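Local coordinates for cell division control protein Cdc48 (Mycobacterium smegmatis, PDB 5E7P) that probably binds and hydrolyses ATP as a Cdc48-type ATPase of the AAA family with two P-loop ATPase modules, at residues Ser227-Ala238 with Val274-Val283; Arg397-Leu405 with Val427-Arg435. One frame throughout, in Å; residues are numbered along the deposited sequence.

Interaction 1 (Ser227-Ala238 with Val274-Val283). With ADP (adenosine-5'-diphosphate), chain C; GOL (glycerol), chain F.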
loop_
_atom_site.group_PDB
_atom_site.type_symbol
_atom_site.label_atom_id
_atom_site.label_comp_id
_atom_site.label_asym_id
_atom_site.label_seq_id
_atom_site.Cartn_x
_atom_site.Cartn_y
_atom_site.Cartn_z
ATOM N N SER A 227 -1.513 16.412 -17.471
ATOM C CA SER A 227 -0.790 17.680 -17.418
ATOM C C SER A 227 -0.195 17.956 -16.040
ATOM O O SER A 227 -0.521 17.284 -15.063
ATOM C CB SER A 227 -1.713 18.834 -17.805
ATOM O OG SER A 227 -2.655 19.086 -16.779
ATOM N N PHE A 228 0.675 18.959 -15.976
ATOM C CA PHE A 228 1.284 19.378 -14.719
ATOM C C PHE A 228 0.255 20.020 -13.790
ATOM O O PHE A 228 0.313 19.845 -12.571
ATOM C CB PHE A 228 2.446 20.342 -14.990
ATOM C CG PHE A 228 3.003 20.993 -13.754
ATOM C CD1 PHE A 228 3.449 20.225 -12.690
ATOM C CD2 PHE A 228 3.096 22.371 -13.666
ATOM C CE1 PHE A 228 3.965 20.822 -11.555
ATOM C CE2 PHE A 228 3.614 22.975 -12.534
ATOM C CZ PHE A 228 4.049 22.198 -11.477
ATOM N N ASP A 229 -0.685 20.761 -14.370
ATOM C CA ASP A 229 -1.751 21.387 -13.596
ATOM C C ASP A 229 -2.647 20.328 -12.952
ATOM O O ASP A 229 -3.061 20.470 -11.802
ATOM C CB ASP A 229 -2.586 22.329 -14.472
ATOM C CG ASP A 229 -1.844 23.609 -14.838
ATOM O OD1 ASP A 229 -0.934 24.016 -14.083
ATOM O OD2 ASP A 229 -2.179 24.214 -15.881
ATOM N N ASP A 230 -2.938 19.270 -13.702
ATOM C CA ASP A 230 -3.765 18.172 -13.210
ATOM C C ASP A 230 -3.106 17.458 -12.035
ATOM O O ASP A 230 -3.775 17.031 -11.097
ATOM C CB ASP A 230 -4.033 17.162 -14.328
ATOM C CG ASP A 230 -5.104 17.627 -15.293
ATOM O OD1 ASP A 230 -6.104 18.216 -14.827
ATOM O OD2 ASP A 230 -4.948 17.399 -16.512
ATOM N N VAL A 231 -1.789 17.334 -12.092
ATOM C CA VAL A 231 -1.046 16.591 -11.087
ATOM C C VAL A 231 -0.976 17.314 -9.744
ATOM O O VAL A 231 -1.132 16.694 -8.691
ATOM C CB VAL A 231 0.373 16.265 -11.593
ATOM C CG1 VAL A 231 1.311 15.976 -10.439
ATOM C CG2 VAL A 231 0.324 15.098 -12.565
ATOM N N LYS A 232 -0.764 18.625 -9.781
ATOM C CA LYS A 232 -0.480 19.377 -8.562
ATOM C C LYS A 232 -1.709 19.709 -7.713
ATOM O O LYS A 232 -1.574 20.250 -6.616
ATOM C CB LYS A 232 0.331 20.641 -8.877
ATOM C CG LYS A 232 -0.424 21.738 -9.610
ATOM C CD LYS A 232 0.558 22.708 -10.264
ATOM C CE LYS A 232 -0.094 24.038 -10.619
ATOM N NZ LYS A 232 -0.183 24.952 -9.440
ATOM N N VAL A 233 -2.900 19.375 -8.202
ATOM C CA VAL A 233 -4.114 19.622 -7.425
ATOM C C VAL A 233 -4.305 18.603 -6.301
ATOM O O VAL A 233 -4.939 18.904 -5.289
ATOM C CB VAL A 233 -5.386 19.702 -8.307
ATOM C CG1 VAL A 233 -5.230 20.783 -9.368
ATOM C CG2 VAL A 233 -5.693 18.367 -8.942
ATOM N N THR A 234 -3.757 17.402 -6.474
ATOM C CA THR A 234 -3.791 16.397 -5.415
ATOM C C THR A 234 -2.385 16.039 -4.948
ATOM O O THR A 234 -2.212 15.381 -3.923
ATOM C CB THR A 234 -4.520 15.112 -5.848
ATOM O OG1 THR A 234 -3.717 14.392 -6.793
ATOM C CG2 THR A 234 -5.872 15.446 -6.461
ATOM N N HIS A 235 -1.383 16.475 -5.703
ATOM C CA HIS A 235 0.009 16.248 -5.327
ATOM C C HIS A 235 0.799 17.552 -5.309
ATOM O O HIS A 235 1.464 17.900 -6.287
ATOM C CB HIS A 235 0.667 15.229 -6.258
ATOM C CG HIS A 235 0.188 13.825 -6.051
ATOM N ND1 HIS A 235 -0.216 13.016 -7.090
ATOM C CD2 HIS A 235 0.052 13.087 -4.925
ATOM C CE1 HIS A 235 -0.583 11.841 -6.612
ATOM N NE2 HIS A 235 -0.429 11.857 -5.301
ATOM N N PRO A 236 0.731 18.275 -4.179
ATOM C CA PRO A 236 1.384 19.577 -3.997
ATOM C C PRO A 236 2.905 19.462 -4.064
ATOM O O PRO A 236 3.596 20.461 -4.263
ATOM C CB PRO A 236 0.952 19.998 -2.584
ATOM C CG PRO A 236 -0.229 19.141 -2.262
ATOM C CD PRO A 236 0.010 17.849 -2.968
ATOM N N GLN A 237 3.415 18.249 -3.892
ATOM C CA GLN A 237 4.850 18.004 -3.938
ATOM C C GLN A 237 5.408 18.192 -5.349
ATOM O O GLN A 237 6.613 18.357 -5.530
ATOM C CB GLN A 237 5.175 16.597 -3.427
ATOM C CG GLN A 237 4.995 16.407 -1.922
ATOM C CD GLN A 237 3.561 16.089 -1.520
ATOM O OE1 GLN A 237 2.662 16.021 -2.359
ATOM N NE2 GLN A 237 3.347 15.887 -0.226
ATOM N N ALA A 238 4.523 18.166 -6.342
ATOM C CA ALA A 238 4.923 18.365 -7.731
ATOM C C ALA A 238 5.447 19.783 -7.961
ATOM O O ALA A 238 6.304 20.007 -8.818
ATOM C CB ALA A 238 3.762 18.067 -8.665
ATOM N N VAL A 274 -0.195 5.593 -6.427
ATOM C CA VAL A 274 -0.664 6.904 -6.001
ATOM C C VAL A 274 -0.461 7.939 -7.110
ATOM O O VAL A 274 -1.129 8.973 -7.135
ATOM C CB VAL A 274 0.021 7.366 -4.698
ATOM C CG1 VAL A 274 1.408 7.916 -4.989
ATOM C CG2 VAL A 274 -0.833 8.407 -3.990
ATOM N N GLY A 275 0.452 7.647 -8.033
ATOM C CA GLY A 275 0.697 8.518 -9.168
ATOM C C GLY A 275 2.081 9.140 -9.184
ATOM O O GLY A 275 2.250 10.270 -9.640
ATOM N N LYS A 276 3.076 8.403 -8.700
ATOM C CA LYS A 276 4.444 8.911 -8.647
ATOM C C LYS A 276 5.069 9.083 -10.035
ATOM O O LYS A 276 5.664 10.118 -10.334
ATOM C CB LYS A 276 5.319 8.006 -7.782
ATOM C CG LYS A 276 4.868 7.904 -6.339
ATOM C CD LYS A 276 5.797 6.993 -5.550
ATOM C CE LYS A 276 5.788 5.581 -6.096
ATOM N NZ LYS A 276 4.454 4.936 -5.941
ATOM N N ALA A 277 4.937 8.066 -10.878
ATOM C CA ALA A 277 5.530 8.105 -12.211
ATOM C C ALA A 277 4.818 9.115 -13.103
ATOM O O ALA A 277 5.453 9.825 -13.883
ATOM C CB ALA A 277 5.514 6.718 -12.846
ATOM N N THR A 278 3.497 9.179 -12.981
ATOM C CA THR A 278 2.702 10.134 -13.743
ATOM C C THR A 278 3.077 11.573 -13.390
ATOM O O THR A 278 3.143 12.442 -14.262
ATOM C CB THR A 278 1.194 9.908 -13.511
ATOM O OG1 THR A 278 0.828 8.606 -13.986
ATOM C CG2 THR A 278 0.370 10.957 -14.242
ATOM N N MET A 279 3.335 11.819 -12.109
ATOM C CA MET A 279 3.757 13.141 -11.661
ATOM C C MET A 279 5.084 13.544 -12.300
ATOM O O MET A 279 5.252 14.683 -12.732
ATOM C CB MET A 279 3.886 13.189 -10.136
ATOM C CG MET A 279 4.436 14.516 -9.623
ATOM S SD MET A 279 4.758 14.568 -7.852
ATOM C CE MET A 279 6.260 13.602 -7.744
ATOM N N VAL A 280 6.020 12.602 -12.355
ATOM C CA VAL A 280 7.347 12.867 -12.903
ATOM C C VAL A 280 7.282 13.204 -14.391
ATOM O O VAL A 280 7.926 14.148 -14.852
ATOM C CB VAL A 280 8.310 11.682 -12.670
ATOM C CG1 VAL A 280 9.674 11.974 -13.277
ATOM C CG2 VAL A 280 8.442 11.389 -11.182
ATOM N N ARG A 281 6.492 12.438 -15.136
ATOM C CA ARG A 281 6.317 12.696 -16.561
ATOM C C ARG A 281 5.657 14.052 -16.801
ATOM O O ARG A 281 6.024 14.780 -17.728
ATOM C CB ARG A 281 5.498 11.580 -17.212
ATOM C CG ARG A 281 6.078 10.193 -16.986
ATOM C CD ARG A 281 5.388 9.139 -17.839
ATOM N NE ARG A 281 5.917 7.807 -17.560
ATOM C CZ ARG A 281 5.353 6.933 -16.731
ATOM N NH1 ARG A 281 4.223 7.242 -16.105
ATOM N NH2 ARG A 281 5.911 5.745 -16.538
ATOM N N ALA A 282 4.688 14.390 -15.956
ATOM C CA ALA A 282 3.984 15.663 -16.068
ATOM C C ALA A 282 4.903 16.846 -15.777
ATOM O O ALA A 282 4.879 17.853 -16.487
ATOM C CB ALA A 282 2.782 15.687 -15.140
ATOM N N VAL A 283 5.711 16.719 -14.729
ATOM C CA VAL A 283 6.635 17.779 -14.334
ATOM C C VAL A 283 7.736 17.983 -15.380
ATOM O O VAL A 283 8.162 19.108 -15.636
ATOM C CB VAL A 283 7.247 17.497 -12.936
ATOM C CG1 VAL A 283 8.427 18.416 -12.651
ATOM C CG2 VAL A 283 6.188 17.649 -11.863
HETATM P PB ADP C . 2.928 5.038 -9.082
HETATM O O1B ADP C . 2.921 3.590 -8.671
HETATM O O2B ADP C . 4.013 5.394 -10.062
HETATM O O3B ADP C . 2.785 6.018 -7.949
HETATM P PA ADP C . 1.524 5.707 -11.441
HETATM O O1A ADP C . 2.018 4.602 -12.339
HETATM O O2A ADP C . 2.181 7.062 -11.507
HETATM O O3A ADP C . 1.564 5.141 -9.932
HETATM O "O5'" ADP C . -0.050 5.850 -11.695
HETATM C "C5'" ADP C . -0.910 4.841 -11.180
HETATM C "C4'" ADP C . -1.849 4.449 -12.309
HETATM O "O4'" ADP C . -2.916 5.392 -12.374
HETATM C "C3'" ADP C . -1.120 4.477 -13.643
HETATM O "O3'" ADP C . -1.309 3.233 -14.328
HETATM C "C2'" ADP C . -1.749 5.606 -14.433
HETATM O "O2'" ADP C . -2.062 5.161 -15.756
HETATM C "C1'" ADP C . -3.018 5.961 -13.678
HETATM N N9 ADP C . -3.179 7.427 -13.535
HETATM C C8 ADP C . -2.484 8.224 -12.702
HETATM N N7 ADP C . -2.892 9.514 -12.815
HETATM C C5 ADP C . -3.877 9.549 -13.733
HETATM C C6 ADP C . -4.750 10.583 -14.338
HETATM N N6 ADP C . -4.651 11.882 -13.970
HETATM N N1 ADP C . -5.647 10.192 -15.272
HETATM C C2 ADP C . -5.758 8.907 -15.653
HETATM N N3 ADP C . -5.002 7.919 -15.143
HETATM C C4 ADP C . -4.060 8.170 -14.203
HETATM C C1 GOL F . -0.289 12.072 -10.709
HETATM O O1 GOL F . 0.350 12.441 -9.506
HETATM C C2 GOL F . -1.757 11.750 -10.447
HETATM O O2 GOL F . -1.964 10.360 -10.535
HETATM C C3 GOL F . -2.631 12.442 -11.483
HETATM O O3 GOL F . -3.343 13.489 -10.867
HETATM O O HOH W 1 2.339 18.809 -18.489
#
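V231 and M279 meet where the P-loop (Walker A) helix 276-283 of the first AAA module packs against the short helix 228-232, the two running 140° apart in direction. Their side chains cross at about a right angle: M279, its CG anti to the backbone N (chi1 175°), reaches straight out, and V231 CG1 lies 3.5 Å from M279 CG. The other branch, V231 CG2, turns to A282 CB at 3.6 Å, so the one valine wedges between residues one helical turn apart. The extended chain carries M279 SD to A238 CB at 3.7 Å; the bend at the last torsion turns only CE. F228 lies obliquely to V283, its ring atom CD1 3.8 Å from V283 CG2, while K232 CD rests over one ring face.

At the other end the imidazole of H235 points its edge at the loop before the helix. H235 CE1 approaches V274 O, which lies near the ring plane, and ND1 lies against O1 of a glycerol, too close to be taken literally. That O1 donates to G275 O, so the glycerol, probably from the crystallisation liquor, appears to link the segments. On the far side of that loop backbone N-H groups grip ADP. G275 N and K276 NZ both reach ADP O3B, A277 N reaches O2B, and T278 N points nearly straight at ADP O2A (166°) at 2.9 Å.

Interaction 2 (Arg397-Leu405 with Val427-Arg435). With ADP (adenosine-5'-diphosphate), chain C.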
loop_
_atom_site.group_PDB
_atom_site.type_symbol
_atom_site.label_atom_id
_atom_site.label_comp_id
_atom_site.label_asym_id
_atom_site.label_seq_id
_atom_site.Cartn_x
_atom_site.Cartn_y
_atom_site.Cartn_z
ATOM N N ARG A 397 -9.972 12.631 -3.880
ATOM C CA ARG A 397 -10.523 11.489 -4.602
ATOM C C ARG A 397 -11.626 11.911 -5.571
ATOM O O ARG A 397 -11.720 11.387 -6.681
ATOM C CB ARG A 397 -11.025 10.408 -3.637
ATOM C CG ARG A 397 -9.915 9.741 -2.838
ATOM C CD ARG A 397 -10.361 8.423 -2.218
ATOM N NE ARG A 397 -11.412 8.579 -1.216
ATOM C CZ ARG A 397 -11.191 8.876 0.061
ATOM N NH1 ARG A 397 -9.955 9.065 0.500
ATOM N NH2 ARG A 397 -12.207 8.993 0.902
ATOM N N ARG A 398 -12.457 12.860 -5.153
ATOM C CA ARG A 398 -13.505 13.372 -6.025
ATOM C C ARG A 398 -12.897 14.107 -7.216
ATOM O O ARG A 398 -13.399 14.009 -8.335
ATOM C CB ARG A 398 -14.473 14.281 -5.262
ATOM C CG ARG A 398 -15.520 14.931 -6.153
ATOM C CD ARG A 398 -16.740 15.377 -5.376
ATOM N NE ARG A 398 -17.763 15.923 -6.263
ATOM C CZ ARG A 398 -19.015 16.182 -5.896
ATOM N NH1 ARG A 398 -19.409 15.942 -4.652
ATOM N NH2 ARG A 398 -19.874 16.676 -6.779
ATOM N N SER A 399 -11.809 14.831 -6.969
ATOM C CA SER A 399 -11.084 15.515 -8.038
ATOM C C SER A 399 -10.545 14.518 -9.059
ATOM O O SER A 399 -10.589 14.757 -10.266
ATOM C CB SER A 399 -9.932 16.347 -7.469
ATOM O OG SER A 399 -10.407 17.474 -6.753
ATOM N N LEU A 400 -10.036 13.395 -8.565
ATOM C CA LEU A 400 -9.489 12.362 -9.431
ATOM C C LEU A 400 -10.575 11.698 -10.278
ATOM O O LEU A 400 -10.382 11.463 -11.472
ATOM C CB LEU A 400 -8.737 11.318 -8.604
ATOM C CG LEU A 400 -7.449 11.817 -7.947
ATOM C CD1 LEU A 400 -6.879 10.770 -7.004
ATOM C CD2 LEU A 400 -6.423 12.203 -9.004
ATOM N N LEU A 401 -11.713 11.400 -9.656
ATOM C CA LEU A 401 -12.818 10.743 -10.348
ATOM C C LEU A 401 -13.347 11.600 -11.491
ATOM O O LEU A 401 -13.558 11.107 -12.598
ATOM C CB LEU A 401 -13.944 10.396 -9.371
ATOM C CG LEU A 401 -13.650 9.242 -8.412
ATOM C CD1 LEU A 401 -14.707 9.158 -7.317
ATOM C CD2 LEU A 401 -13.562 7.927 -9.174
ATOM N N GLU A 402 -13.552 12.885 -11.219
ATOM C CA GLU A 402 -13.987 13.823 -12.249
ATOM C C GLU A 402 -12.980 13.888 -13.395
ATOM O O GLU A 402 -13.361 13.935 -14.564
ATOM C CB GLU A 402 -14.221 15.212 -11.649
ATOM C CG GLU A 402 -15.505 15.309 -10.842
ATOM C CD GLU A 402 -15.555 16.525 -9.943
ATOM O OE1 GLU A 402 -14.671 17.400 -10.071
ATOM O OE2 GLU A 402 -16.478 16.601 -9.104
ATOM N N MET A 403 -11.699 13.872 -13.051
ATOM C CA MET A 403 -10.635 13.839 -14.047
ATOM C C MET A 403 -10.679 12.553 -14.879
ATOM O O MET A 403 -10.519 12.582 -16.102
ATOM C CB MET A 403 -9.278 13.970 -13.358
ATOM C CG MET A 403 -8.101 14.026 -14.309
ATOM S SD MET A 403 -6.528 14.193 -13.442
ATOM C CE MET A 403 -6.851 15.611 -12.395
ATOM N N LEU A 404 -10.902 11.427 -14.204
ATOM C CA LEU A 404 -10.966 10.125 -14.865
ATOM C C LEU A 404 -12.199 9.985 -15.757
ATOM O O LEU A 404 -12.254 9.111 -16.622
ATOM C CB LEU A 404 -10.950 8.995 -13.829
ATOM C CG LEU A 404 -9.630 8.744 -13.100
ATOM C CD1 LEU A 404 -9.850 7.918 -11.845
ATOM C CD2 LEU A 404 -8.644 8.056 -14.026
ATOM N N LEU A 405 -13.186 10.848 -15.546
ATOM C CA LEU A 405 -14.457 10.723 -16.251
ATOM C C LEU A 405 -14.672 11.783 -17.329
ATOM O O LEU A 405 -15.776 11.925 -17.852
ATOM C CB LEU A 405 -15.615 10.721 -15.250
ATOM C CG LEU A 405 -15.680 9.443 -14.411
ATOM C CD1 LEU A 405 -16.470 9.656 -13.132
ATOM C CD2 LEU A 405 -16.280 8.312 -15.236
ATOM N N VAL A 427 -5.350 6.646 -7.133
ATOM C CA VAL A 427 -5.852 6.923 -8.475
ATOM C C VAL A 427 -5.903 5.656 -9.336
ATOM O O VAL A 427 -6.816 5.482 -10.152
ATOM C CB VAL A 427 -5.041 8.046 -9.179
ATOM C CG1 VAL A 427 -3.559 7.683 -9.273
ATOM C CG2 VAL A 427 -5.618 8.347 -10.558
ATOM N N ALA A 428 -4.934 4.767 -9.132
ATOM C CA ALA A 428 -4.883 3.503 -9.859
ATOM C C ALA A 428 -6.144 2.691 -9.592
ATOM O O ALA A 428 -6.751 2.142 -10.512
ATOM C CB ALA A 428 -3.645 2.712 -9.466
ATOM N N ASP A 429 -6.535 2.629 -8.322
ATOM C CA ASP A 429 -7.737 1.910 -7.917
ATOM C C ASP A 429 -8.980 2.586 -8.477
ATOM O O ASP A 429 -9.871 1.921 -9.003
ATOM C CB ASP A 429 -7.831 1.845 -6.393
ATOM C CG ASP A 429 -6.598 1.237 -5.758
ATOM O OD1 ASP A 429 -6.014 0.308 -6.358
ATOM O OD2 ASP A 429 -6.215 1.685 -4.654
ATOM N N LEU A 430 -9.027 3.911 -8.357
ATOM C CA LEU A 430 -10.154 4.699 -8.845
ATOM C C LEU A 430 -10.318 4.538 -10.352
ATOM O O LEU A 430 -11.438 4.474 -10.862
ATOM C CB LEU A 430 -9.968 6.174 -8.484
ATOM C CG LEU A 430 -9.950 6.500 -6.988
ATOM C CD1 LEU A 430 -9.445 7.913 -6.744
ATOM C CD2 LEU A 430 -11.338 6.316 -6.386
ATOM N N ALA A 431 -9.192 4.466 -11.058
ATOM C CA ALA A 431 -9.207 4.214 -12.492
ATOM C C ALA A 431 -9.815 2.844 -12.773
ATOM O O ALA A 431 -10.642 2.694 -13.672
ATOM C CB ALA A 431 -7.804 4.305 -13.067
ATOM N N ALA A 432 -9.406 1.849 -11.990
ATOM C CA ALA A 432 -9.951 0.500 -12.112
ATOM C C ALA A 432 -11.437 0.480 -11.765
ATOM O O ALA A 432 -12.218 -0.248 -12.376
ATOM C CB ALA A 432 -9.186 -0.463 -11.223
ATOM N N VAL A 433 -11.821 1.285 -10.780
ATOM C CA VAL A 433 -13.226 1.435 -10.415
ATOM C C VAL A 433 -14.033 1.940 -11.606
ATOM O O VAL A 433 -15.112 1.426 -11.900
ATOM C CB VAL A 433 -13.400 2.398 -9.219
ATOM C CG1 VAL A 433 -14.850 2.831 -9.077
ATOM C CG2 VAL A 433 -12.904 1.745 -7.932
ATOM N N VAL A 434 -13.489 2.934 -12.303
ATOM C CA VAL A 434 -14.160 3.524 -13.455
ATOM C C VAL A 434 -14.223 2.561 -14.643
ATOM O O VAL A 434 -15.244 2.481 -15.329
ATOM C CB VAL A 434 -13.500 4.859 -13.866
ATOM C CG1 VAL A 434 -14.055 5.354 -15.190
ATOM C CG2 VAL A 434 -13.706 5.906 -12.780
ATOM N N ARG A 435 -13.140 1.823 -14.876
ATOM C CA ARG A 435 -13.120 0.831 -15.949
ATOM C C ARG A 435 -14.182 -0.237 -15.723
ATOM O O ARG A 435 -14.867 -0.652 -16.661
ATOM C CB ARG A 435 -11.740 0.180 -16.086
ATOM C CG ARG A 435 -10.642 1.132 -16.536
ATOM C CD ARG A 435 -9.447 0.387 -17.116
ATOM N NE ARG A 435 -8.911 -0.604 -16.189
ATOM C CZ ARG A 435 -8.021 -0.334 -15.240
ATOM N NH1 ARG A 435 -7.569 0.904 -15.088
ATOM N NH2 ARG A 435 -7.586 -1.301 -14.442
HETATM P PB ADP C . 2.928 5.038 -9.082
HETATM O O1B ADP C . 2.921 3.590 -8.671
HETATM O O2B ADP C . 4.013 5.394 -10.062
HETATM O O3B ADP C . 2.785 6.018 -7.949
HETATM P PA ADP C . 1.524 5.707 -11.441
HETATM O O1A ADP C . 2.018 4.602 -12.339
HETATM O O2A ADP C . 2.181 7.062 -11.507
HETATM O O3A ADP C . 1.564 5.141 -9.932
HETATM O "O5'" ADP C . -0.050 5.850 -11.695
HETATM C "C5'" ADP C . -0.910 4.841 -11.180
HETATM C "C4'" ADP C . -1.849 4.449 -12.309
HETATM O "O4'" ADP C . -2.916 5.392 -12.374
HETATM C "C3'" ADP C . -1.120 4.477 -13.643
HETATM O "O3'" ADP C . -1.309 3.233 -14.328
HETATM C "C2'" ADP C . -1.749 5.606 -14.433
HETATM O "O2'" ADP C . -2.062 5.161 -15.756
HETATM C "C1'" ADP C . -3.018 5.961 -13.678
HETATM N N9 ADP C . -3.179 7.427 -13.535
HETATM C C8 ADP C . -2.484 8.224 -12.702
HETATM N N7 ADP C . -2.892 9.514 -12.815
HETATM C C5 ADP C . -3.877 9.549 -13.733
HETATM C C6 ADP C . -4.750 10.583 -14.338
HETATM N N6 ADP C . -4.651 11.882 -13.970
HETATM N N1 ADP C . -5.647 10.192 -15.272
HETATM C C2 ADP C . -5.758 8.907 -15.653
HETATM N N3 ADP C . -5.002 7.919 -15.143
HETATM C C4 ADP C . -4.060 8.170 -14.203
#
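L404 and L430 interlock as reciprocal knobs into holes between helix 394-404 and helix 427-448 in what is, as in other AAA ATPases, the small helical lid of the first module, the short segments inclined at 46° with axes 10.0 Å apart. L430 sits among R397, L400, L401 and L404, and its two methyls part: L430 CD1 meets L400 CD1 at 3.8 Å, whereas L430 CD2 meets L401 CD2 at 3.9 Å. Both pairs of side chains cross at about a right angle. This is the tight part, wholly apolar, and L405 CD2 extends it to V434 CG1 at 3.7 Å. Helix 415-420 backs it through I418, which touches L401, and L415, which touches L405.

The outer side of helix 394-404 is looser and open to solvent. There R398, which points away from the second helix, pairs with E402; both are exposed, and R398 NE donates to E402 OE2 in the guanidinium plane at 3.2 Å. R397 is different, being buried, with its NH2 hydrogen-bonded to A419 O.

Toward the nucleotide the packing becomes a pocket wall. L404 spreads its branches, CD1 lying over the backbone of the second helix, 3.6 Å from A431 N, and CD2 reaching the adenine. V427 has CG1 between its backbone N and carbonyl carbon (chi1 58°), which brings that methyl to C8 of ADP. At the opposite end of the purine from C8, L404 CD2 lies 3.4 Å from ADP C2.

Both contacts are buried and meet at one ADP, yet they grip different parts of it. Interaction 1 packs apolar side chains between 227-238 and the P-loop helix, while 274-283 alone bonds the phosphates through its backbone N-H groups, K276 NZ and T278 OG1; interaction 2 joins two other helices through aliphatic packing alone and lends its side chains to the base and ribose. In interaction 2, R398 pairs with E402 of its own helix, whereas in interaction 1 D230 forms a salt bridge with R406. The contacts also touch directly: V427 CG1 lies 3.5 Å from V274 O, and M403 CE packs on D230 O. Together they show a nucleotide site built from a polar P-loop on one side and an apolar helix pair on the other.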